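Local coordinates for protein proteinase K (Serratia sp., PDB 2B6N) that cleaves peptide bonds as a serine endopeptidase of the subtilase family, this chain being the proteinase K-like catalytic domain of a longer precursor, at residues 157-171 / 186-198. Sequence-based numbering, arbitrary orientation.
Sequences AGNDNSNACNYSPAR and SRSSFSNYGTCLD. With SO4 (sulfate ion), chain D.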
ATOM      1  N   ALA A 157       2.815  -8.827  -0.542  1.00  5.77           N
ATOM      2  CA  ALA A 157       3.517 -10.116  -0.423  1.00  6.04           C
ATOM      3  C   ALA A 157       3.155 -11.071  -1.571  1.00  5.86           C
ATOM      4  O   ALA A 157       3.976 -11.889  -1.975  1.00  5.88           O
ATOM      5  CB  ALA A 157       3.227 -10.776   0.924  1.00  5.98           C
ATOM      6  N   GLY A 158       1.950 -10.923  -2.118  1.00  5.27           N
ATOM      7  CA  GLY A 158       1.473 -11.787  -3.195  1.00  6.69           C
ATOM      8  C   GLY A 158       0.353 -12.717  -2.729  1.00  6.75           C
ATOM      9  O   GLY A 158       0.208 -12.993  -1.537  1.00  6.71           O
ATOM     10  N   ASN A 159      -0.429 -13.215  -3.685  1.00  7.49           N
ATOM     11  CA  ASN A 159      -1.645 -13.989  -3.391  1.00  7.29           C
ATOM     12  C   ASN A 159      -1.518 -15.483  -3.725  1.00  7.81           C
ATOM     13  O   ASN A 159      -2.491 -16.099  -4.167  1.00  7.81           O
ATOM     14  CB  ASN A 159      -2.834 -13.410  -4.164  1.00  7.91           C
ATOM     15  CG  ASN A 159      -3.034 -11.920  -3.911  1.00 10.29           C
ATOM     16  OD1 ASN A 159      -3.445 -11.166  -4.819  1.00 15.55           O
ATOM     17  ND2 ASN A 159      -2.708 -11.481  -2.714  1.00  5.77           N
ATOM     18  N   ASP A 160      -0.342 -16.055  -3.484  1.00  7.46           N
ATOM     19  CA  ASP A 160      -0.007 -17.419  -3.950  1.00  8.22           C
ATOM     20  C   ASP A 160      -0.129 -18.491  -2.857  1.00  7.89           C
ATOM     21  O   ASP A 160       0.160 -19.679  -3.103  1.00  7.98           O
ATOM     22  CB  ASP A 160       1.425 -17.413  -4.500  1.00  8.34           C
ATOM     23  CG  ASP A 160       1.655 -16.303  -5.511  1.00 10.45           C
ATOM     24  OD1 ASP A 160       1.180 -16.488  -6.645  1.00 11.99           O
ATOM     25  OD2 ASP A 160       2.287 -15.250  -5.185  1.00  9.85           O
ATOM     26  N   ASN A 161      -0.535 -18.078  -1.657  1.00  7.50           N
ATOM     27  CA  ASN A 161      -0.552 -18.972  -0.500  1.00  7.91           C
ATOM     28  C   ASN A 161       0.794 -19.738  -0.384  1.00  8.46           C
ATOM     29  O   ASN A 161       0.842 -20.967  -0.148  1.00  7.81           O
ATOM     30  CB  ASN A 161      -1.774 -19.902  -0.610  1.00  8.55           C
ATOM     31  CG  ASN A 161      -1.947 -20.809   0.593  1.00  9.49           C
ATOM     32  OD1 ASN A 161      -2.478 -21.934   0.468  1.00 13.84           O
ATOM     33  ND2 ASN A 161      -1.519 -20.349   1.749  1.00  6.70           N
ATOM     34  N   SER A 162       1.888 -18.989  -0.557  1.00  8.19           N
ATOM     35  CA  SER A 162       3.237 -19.559  -0.628  1.00  9.01           C
ATOM     36  C   SER A 162       4.220 -18.657   0.111  1.00  8.26           C
ATOM     37  O   SER A 162       3.870 -17.564   0.567  1.00  8.22           O
ATOM     38  CB  SER A 162       3.697 -19.688  -2.083  1.00  8.14           C
ATOM     39  OG  SER A 162       2.929 -20.644  -2.774  1.00 10.47           O
ATOM     40  N   ASN A 163       5.460 -19.119   0.209  1.00  8.05           N
ATOM     41  CA  ASN A 163       6.541 -18.309   0.756  1.00  7.95           C
ATOM     42  C   ASN A 163       6.779 -17.084  -0.131  1.00  7.42           C
ATOM     43  O   ASN A 163       7.178 -17.213  -1.299  1.00  6.98           O
ATOM     44  CB  ASN A 163       7.805 -19.187   0.861  1.00  8.03           C
ATOM     45  CG  ASN A 163       8.952 -18.499   1.567  1.00 10.26           C
ATOM     46  OD1 ASN A 163       9.061 -17.268   1.575  1.00 10.17           O
ATOM     47  ND2 ASN A 163       9.838 -19.301   2.151  1.00  7.60           N
ATOM     48  N   ALA A 164       6.552 -15.897   0.434  1.00  7.13           N
ATOM     49  CA  ALA A 164       6.704 -14.630  -0.314  1.00  7.33           C
ATOM     50  C   ALA A 164       8.117 -14.401  -0.896  1.00  7.29           C
ATOM     51  O   ALA A 164       8.292 -13.593  -1.819  1.00  7.52           O
ATOM     52  CB  ALA A 164       6.304 -13.447   0.559  1.00  7.53           C
ATOM     53  N   CYS A 165       9.117 -15.092  -0.346  1.00  7.70           N
ATOM     54  CA  CYS A 165      10.512 -14.901  -0.773  1.00  8.10           C
ATOM     55  C   CYS A 165      10.757 -15.343  -2.200  1.00  8.49           C
ATOM     56  O   CYS A 165      11.819 -15.058  -2.767  1.00  9.14           O
ATOM     57  CB  CYS A 165      11.503 -15.634   0.150  1.00  8.28           C
ATOM     58  SG  CYS A 165      11.534 -15.056   1.869  1.00  9.33           S
ATOM     59  N   ASN A 166       9.794 -16.054  -2.774  1.00  9.25           N
ATOM     60  CA  ASN A 166       9.924 -16.544  -4.140  1.00  9.67           C
ATOM     61  C   ASN A 166       9.574 -15.516  -5.212  1.00  9.91           C
ATOM     62  O   ASN A 166       9.615 -15.833  -6.415  1.00 10.41           O
ATOM     63  CB  ASN A 166       9.056 -17.793  -4.338  1.00 10.23           C
ATOM     64  CG  ASN A 166       9.593 -18.680  -5.423  1.00 12.67           C
ATOM     65  OD1 ASN A 166      10.795 -18.959  -5.457  1.00 14.29           O
ATOM     66  ND2 ASN A 166       8.724 -19.116  -6.327  1.00 17.55           N
ATOM     67  N   TYR A 167       9.216 -14.297  -4.787  1.00  8.04           N
ATOM     68  CA  TYR A 167       8.615 -13.297  -5.693  1.00  8.21           C
ATOM     69  C   TYR A 167       9.269 -11.937  -5.528  1.00  8.03           C
ATOM     70  O   TYR A 167       9.762 -11.624  -4.447  1.00  7.74           O
ATOM     71  CB  TYR A 167       7.101 -13.166  -5.427  1.00  8.09           C
ATOM     72  CG  TYR A 167       6.383 -14.497  -5.454  1.00  9.19           C
ATOM     73  CD1 TYR A 167       6.096 -15.175  -4.280  1.00  7.73           C
ATOM     74  CD2 TYR A 167       6.027 -15.088  -6.668  1.00  9.73           C
ATOM     75  CE1 TYR A 167       5.447 -16.417  -4.303  1.00  9.28           C
ATOM     76  CE2 TYR A 167       5.388 -16.309  -6.705  1.00 13.11           C
ATOM     77  CZ  TYR A 167       5.102 -16.968  -5.517  1.00 10.75           C
ATOM     78  OH  TYR A 167       4.464 -18.180  -5.568  1.00 10.98           O
ATOM     79  N   SER A 168       9.275 -11.145  -6.602  1.00  7.46           N
ATOM     80  CA  SER A 168       9.762  -9.763  -6.583  1.00  7.56           C
ATOM     81  C   SER A 168       8.632  -8.793  -6.951  1.00  7.67           C
ATOM     82  O   SER A 168       7.853  -9.080  -7.860  1.00  7.95           O
ATOM     83  CB  SER A 168      10.922  -9.572  -7.576  1.00  7.22           C
ATOM     84  OG  SER A 168      12.088 -10.262  -7.136  1.00  8.54           O
ATOM     85  N   PRO A 169       8.585  -7.611  -6.296  1.00  6.78           N
ATOM     86  CA  PRO A 169       9.553  -7.130  -5.292  1.00  6.48           C
ATOM     87  C   PRO A 169       9.357  -7.610  -3.847  1.00  5.85           C
ATOM     88  O   PRO A 169      10.061  -7.124  -2.950  1.00  5.68           O
ATOM     89  CB  PRO A 169       9.373  -5.613  -5.365  1.00  6.62           C
ATOM     90  CG  PRO A 169       7.905  -5.447  -5.606  1.00  7.29           C
ATOM     91  CD  PRO A 169       7.577  -6.583  -6.613  1.00  7.86           C
ATOM     92  N   ALA A 170       8.435  -8.545  -3.618  1.00  6.04           N
ATOM     93  CA  ALA A 170       8.184  -9.076  -2.253  1.00  6.59           C
ATOM     94  C   ALA A 170       9.456  -9.425  -1.462  1.00  6.54           C
ATOM     95  O   ALA A 170       9.568  -9.110  -0.252  1.00  6.48           O
ATOM     96  CB  ALA A 170       7.223 -10.290  -2.294  1.00  6.93           C
ATOM     97  N   ARG A 171      10.412 -10.063  -2.128  1.00  6.72           N
ATOM     98  CA  ARG A 171      11.617 -10.552  -1.439  1.00  7.49           C
ATOM     99  C   ARG A 171      12.675  -9.475  -1.259  1.00  8.15           C
ATOM    100  O   ARG A 171      13.659  -9.686  -0.514  1.00  8.80           O
ATOM    101  CB  ARG A 171      12.205 -11.755  -2.209  1.00  7.41           C
ATOM    102  CG  ARG A 171      12.923 -11.329  -3.484  1.00  7.48           C
ATOM    103  CD  ARG A 171      13.454 -12.536  -4.304  1.00  7.67           C
ATOM    104  NE  ARG A 171      14.460 -12.038  -5.247  1.00  7.11           N
ATOM    105  CZ  ARG A 171      15.426 -12.751  -5.834  1.00  7.07           C
ATOM    106  NH1 ARG A 171      15.582 -14.042  -5.608  1.00  4.72           N
ATOM    107  NH2 ARG A 171      16.252 -12.132  -6.668  1.00  7.68           N
ATOM    108  N   SER A 186      -7.528 -13.638  10.959  1.00  8.93           N
ATOM    109  CA  SER A 186      -6.854 -14.776  10.308  1.00  8.73           C
ATOM    110  C   SER A 186      -5.970 -14.258   9.178  1.00  7.79           C
ATOM    111  O   SER A 186      -6.327 -13.285   8.527  1.00  8.65           O
ATOM    112  CB  SER A 186      -7.881 -15.740   9.704  1.00  9.22           C
ATOM    113  OG  SER A 186      -8.740 -16.280  10.701  1.00 11.54           O
ATOM    114  N   ARG A 187      -4.841 -14.915   8.926  1.00  7.29           N
ATOM    115  CA  ARG A 187      -4.172 -14.766   7.628  1.00  7.02           C
ATOM    116  C   ARG A 187      -5.191 -15.090   6.523  1.00  6.49           C
ATOM    117  O   ARG A 187      -5.878 -16.131   6.576  1.00  6.72           O
ATOM    118  CB  ARG A 187      -2.961 -15.716   7.533  1.00  6.65           C
ATOM    119  CG  ARG A 187      -2.240 -15.641   6.199  1.00  7.89           C
ATOM    120  CD  ARG A 187      -1.160 -16.726   6.057  1.00  6.68           C
ATOM    121  NE  ARG A 187      -1.764 -18.063   5.998  1.00  7.70           N
ATOM    122  CZ  ARG A 187      -2.050 -18.721   4.879  1.00  8.14           C
ATOM    123  NH1 ARG A 187      -1.774 -18.192   3.691  1.00  8.10           N
ATOM    124  NH2 ARG A 187      -2.581 -19.947   4.949  1.00  9.50           N
ATOM    125  N   SER A 188      -5.335 -14.200   5.542  1.00  6.91           N
ATOM    126  CA  SER A 188      -6.192 -14.490   4.389  1.00  6.85           C
ATOM    127  C   SER A 188      -5.711 -15.764   3.710  1.00  7.02           C
ATOM    128  O   SER A 188      -4.500 -15.995   3.618  1.00  7.47           O
ATOM    129  CB  SER A 188      -6.157 -13.321   3.382  1.00  6.09           C
ATOM    130  OG  SER A 188      -6.538 -12.092   4.010  1.00  6.78           O
ATOM    131  N   SER A 189      -6.641 -16.584   3.208  1.00  7.94           N
ATOM    132  CA  SER A 189      -6.272 -17.908   2.667  1.00  8.20           C
ATOM    133  C   SER A 189      -5.246 -17.850   1.536  1.00  8.03           C
ATOM    134  O   SER A 189      -4.461 -18.800   1.346  1.00  8.03           O
ATOM    135  CB  SER A 189      -7.516 -18.665   2.194  1.00  8.24           C
ATOM    136  OG  SER A 189      -8.153 -17.946   1.149  1.00 10.43           O
ATOM    137  N   PHE A 190      -5.265 -16.747   0.778  1.00  7.08           N
ATOM    138  CA  PHE A 190      -4.399 -16.568  -0.378  1.00  7.29           C
ATOM    139  C   PHE A 190      -3.070 -15.902   0.001  1.00  6.75           C
ATOM    140  O   PHE A 190      -2.188 -15.811  -0.828  1.00  7.70           O
ATOM    141  CB  PHE A 190      -5.110 -15.682  -1.424  1.00  6.16           C
ATOM    142  CG  PHE A 190      -5.615 -14.391  -0.850  1.00  7.29           C
ATOM    143  CD1 PHE A 190      -4.739 -13.353  -0.581  1.00  5.75           C
ATOM    144  CD2 PHE A 190      -6.960 -14.242  -0.529  1.00  6.92           C
ATOM    145  CE1 PHE A 190      -5.196 -12.155  -0.002  1.00  6.41           C
ATOM    146  CE2 PHE A 190      -7.431 -13.065   0.035  1.00  7.21           C
ATOM    147  CZ  PHE A 190      -6.554 -12.015   0.291  1.00  6.86           C
ATOM    148  N   SER A 191      -2.943 -15.381   1.224  1.00  6.49           N
ATOM    149  CA  SER A 191      -1.771 -14.536   1.539  1.00  6.67           C
ATOM    150  C   SER A 191      -0.461 -15.325   1.528  1.00  6.49           C
ATOM    151  O   SER A 191      -0.331 -16.367   2.194  1.00  6.90           O
ATOM    152  CB  SER A 191      -1.906 -13.816   2.890  1.00  6.04           C
ATOM    153  OG  SER A 191      -0.803 -12.909   3.068  1.00  6.85           O
ATOM    154  N   ASN A 192       0.516 -14.814   0.791  1.00  6.47           N
ATOM    155  CA  ASN A 192       1.874 -15.305   0.952  1.00  6.56           C
ATOM    156  C   ASN A 192       2.337 -14.997   2.374  1.00  6.60           C
ATOM    157  O   ASN A 192       1.726 -14.181   3.075  1.00  6.66           O
ATOM    158  CB  ASN A 192       2.812 -14.690  -0.084  1.00  6.16           C
ATOM    159  CG  ASN A 192       2.582 -15.250  -1.475  1.00  6.00           C
ATOM    160  OD1 ASN A 192       1.878 -16.251  -1.646  1.00  6.22           O
ATOM    161  ND2 ASN A 192       3.182 -14.617  -2.475  1.00  4.10           N
ATOM    162  N   TYR A 193       3.423 -15.642   2.792  1.00  7.46           N
ATOM    163  CA  TYR A 193       3.795 -15.696   4.195  1.00  7.98           C
ATOM    164  C   TYR A 193       5.312 -15.918   4.281  1.00  7.89           C
ATOM    165  O   TYR A 193       5.999 -16.063   3.243  1.00  6.55           O
ATOM    166  CB  TYR A 193       3.014 -16.826   4.913  1.00  8.84           C
ATOM    167  CG  TYR A 193       3.192 -18.184   4.275  1.00 10.44           C
ATOM    168  CD1 TYR A 193       4.355 -18.922   4.489  1.00  9.03           C
ATOM    169  CD2 TYR A 193       2.210 -18.725   3.435  1.00 12.17           C
ATOM    170  CE1 TYR A 193       4.550 -20.164   3.892  1.00 11.62           C
ATOM    171  CE2 TYR A 193       2.392 -19.984   2.838  1.00 11.87           C
ATOM    172  CZ  TYR A 193       3.573 -20.685   3.081  1.00 11.52           C
ATOM    173  OH  TYR A 193       3.793 -21.907   2.513  1.00 13.37           O
ATOM    174  N   GLY A 194       5.824 -15.903   5.509  1.00  8.25           N
ATOM    175  CA  GLY A 194       7.213 -16.282   5.783  1.00  7.94           C
ATOM    176  C   GLY A 194       8.139 -15.108   6.103  1.00  8.84           C
ATOM    177  O   GLY A 194       7.696 -13.978   6.331  1.00  8.26           O
ATOM    178  N   THR A 195       9.442 -15.387   6.087  1.00  9.01           N
ATOM    179  CA  THR A 195      10.448 -14.447   6.591  1.00  8.74           C
ATOM    180  C   THR A 195      10.643 -13.176   5.763  1.00  8.56           C
ATOM    181  O   THR A 195      11.187 -12.188   6.262  1.00  9.50           O
ATOM    182  CB  THR A 195      11.815 -15.141   6.788  1.00  8.66           C
ATOM    183  OG1 THR A 195      12.290 -15.610   5.523  1.00  8.89           O
ATOM    184  CG2 THR A 195      11.687 -16.313   7.760  1.00  8.62           C
ATOM    185  N   CYS A 196      10.216 -13.192   4.504  1.00  7.78           N
ATOM    186  CA  CYS A 196      10.277 -11.979   3.692  1.00  7.92           C
ATOM    187  C   CYS A 196       9.163 -10.970   4.006  1.00  7.87           C
ATOM    188  O   CYS A 196       9.245  -9.817   3.592  1.00  7.99           O
ATOM    189  CB  CYS A 196      10.334 -12.314   2.201  1.00  7.57           C
ATOM    190  SG  CYS A 196      11.922 -13.061   1.748  1.00  9.80           S
ATOM    191  N   LEU A 197       8.136 -11.395   4.749  1.00  7.50           N
ATOM    192  CA  LEU A 197       7.149 -10.431   5.293  1.00  7.22           C
ATOM    193  C   LEU A 197       7.714  -9.537   6.388  1.00  7.60           C
ATOM    194  O   LEU A 197       8.530  -9.980   7.190  1.00  6.86           O
ATOM    195  CB  LEU A 197       5.927 -11.151   5.860  1.00  7.06           C
ATOM    196  CG  LEU A 197       4.768 -11.384   4.889  1.00  7.47           C
ATOM    197  CD1 LEU A 197       5.226 -12.310   3.794  1.00  6.08           C
ATOM    198  CD2 LEU A 197       3.604 -11.997   5.655  1.00  6.13           C
ATOM    199  N   ASP A 198       7.218  -8.301   6.447  1.00  7.20           N
ATOM    200  CA  ASP A 198       7.513  -7.382   7.541  1.00  7.63           C
ATOM    201  C   ASP A 198       6.331  -7.184   8.491  1.00  7.41           C
ATOM    202  O   ASP A 198       6.522  -6.950   9.695  1.00  6.91           O
ATOM    203  CB  ASP A 198       7.991  -6.039   6.975  1.00  7.49           C
ATOM    204  CG  ASP A 198       9.307  -6.173   6.256  1.00  9.79           C
ATOM    205  OD1 ASP A 198      10.327  -6.421   6.953  1.00 14.48           O
ATOM    206  OD2 ASP A 198       9.333  -6.122   5.016  1.00  9.65           O
TER
HETATM  207  S   SO4 D 301     -10.261 -15.363   2.733  1.00 22.83           S
HETATM  208  O1  SO4 D 301     -11.597 -15.677   3.253  1.00 24.47           O
HETATM  209  O2  SO4 D 301      -9.991 -16.126   1.514  1.00 22.69           O
HETATM  210  O3  SO4 D 301      -9.261 -15.754   3.735  1.00 20.28           O
HETATM  211  O4  SO4 D 301     -10.242 -13.946   2.391  1.00 21.78           O
HETATM  212  O   HOH W   1       2.034 -22.945   1.112  1.00 23.08           O
HETATM  213  O   HOH W   2       8.464 -14.966   3.017  1.00  9.26           O
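Asn163 and Tyr193 pair their backbones in a single beta bridge, where Tyr193 N donates to Ser162 O and Ala164 N to Tyr193 O (2.9 Å). Asn192 N also donates to Gly158 O, and Asn161 N to Phe190 O. Gly158 has backbone angles (phi 110°) at which a CB would jam against the preceding carbonyl O. Asn192 suits its buried place because its amide both gives and accepts. Asn192 ND2 donates to Ala157 O (2.9 Å), from above that carbonyl plane, and to the anti lone pair of Asp160 OD2, amide and carboxylate 24° from coplanar. Asn192 OD1 takes Ser162 N (2.9 Å) and, weakly, Asp160 N, which fixes the amide's rotation. CG between the backbone N and the carbonyl carbon (chi1 56°) brings the Tyr193 ring face over Ser162 O; a water links its OH to Asn161 O. The Cys165–Cys196 disulfide ties the segments covalently; small Ala157 and Ala164 leave room for Leu197 CD1, 3.6 Å from Ala164 CB. The side chain of Asn159 comes within about 5 Å of that of Ser224, the predicted charge-relay serine. Strand 167-168 pairs antiparallel with strand 133-134, Arg171 salt-bridges Asp140 of helix 137-148, and Tyr193 touches Tyr200 of strand 199-202.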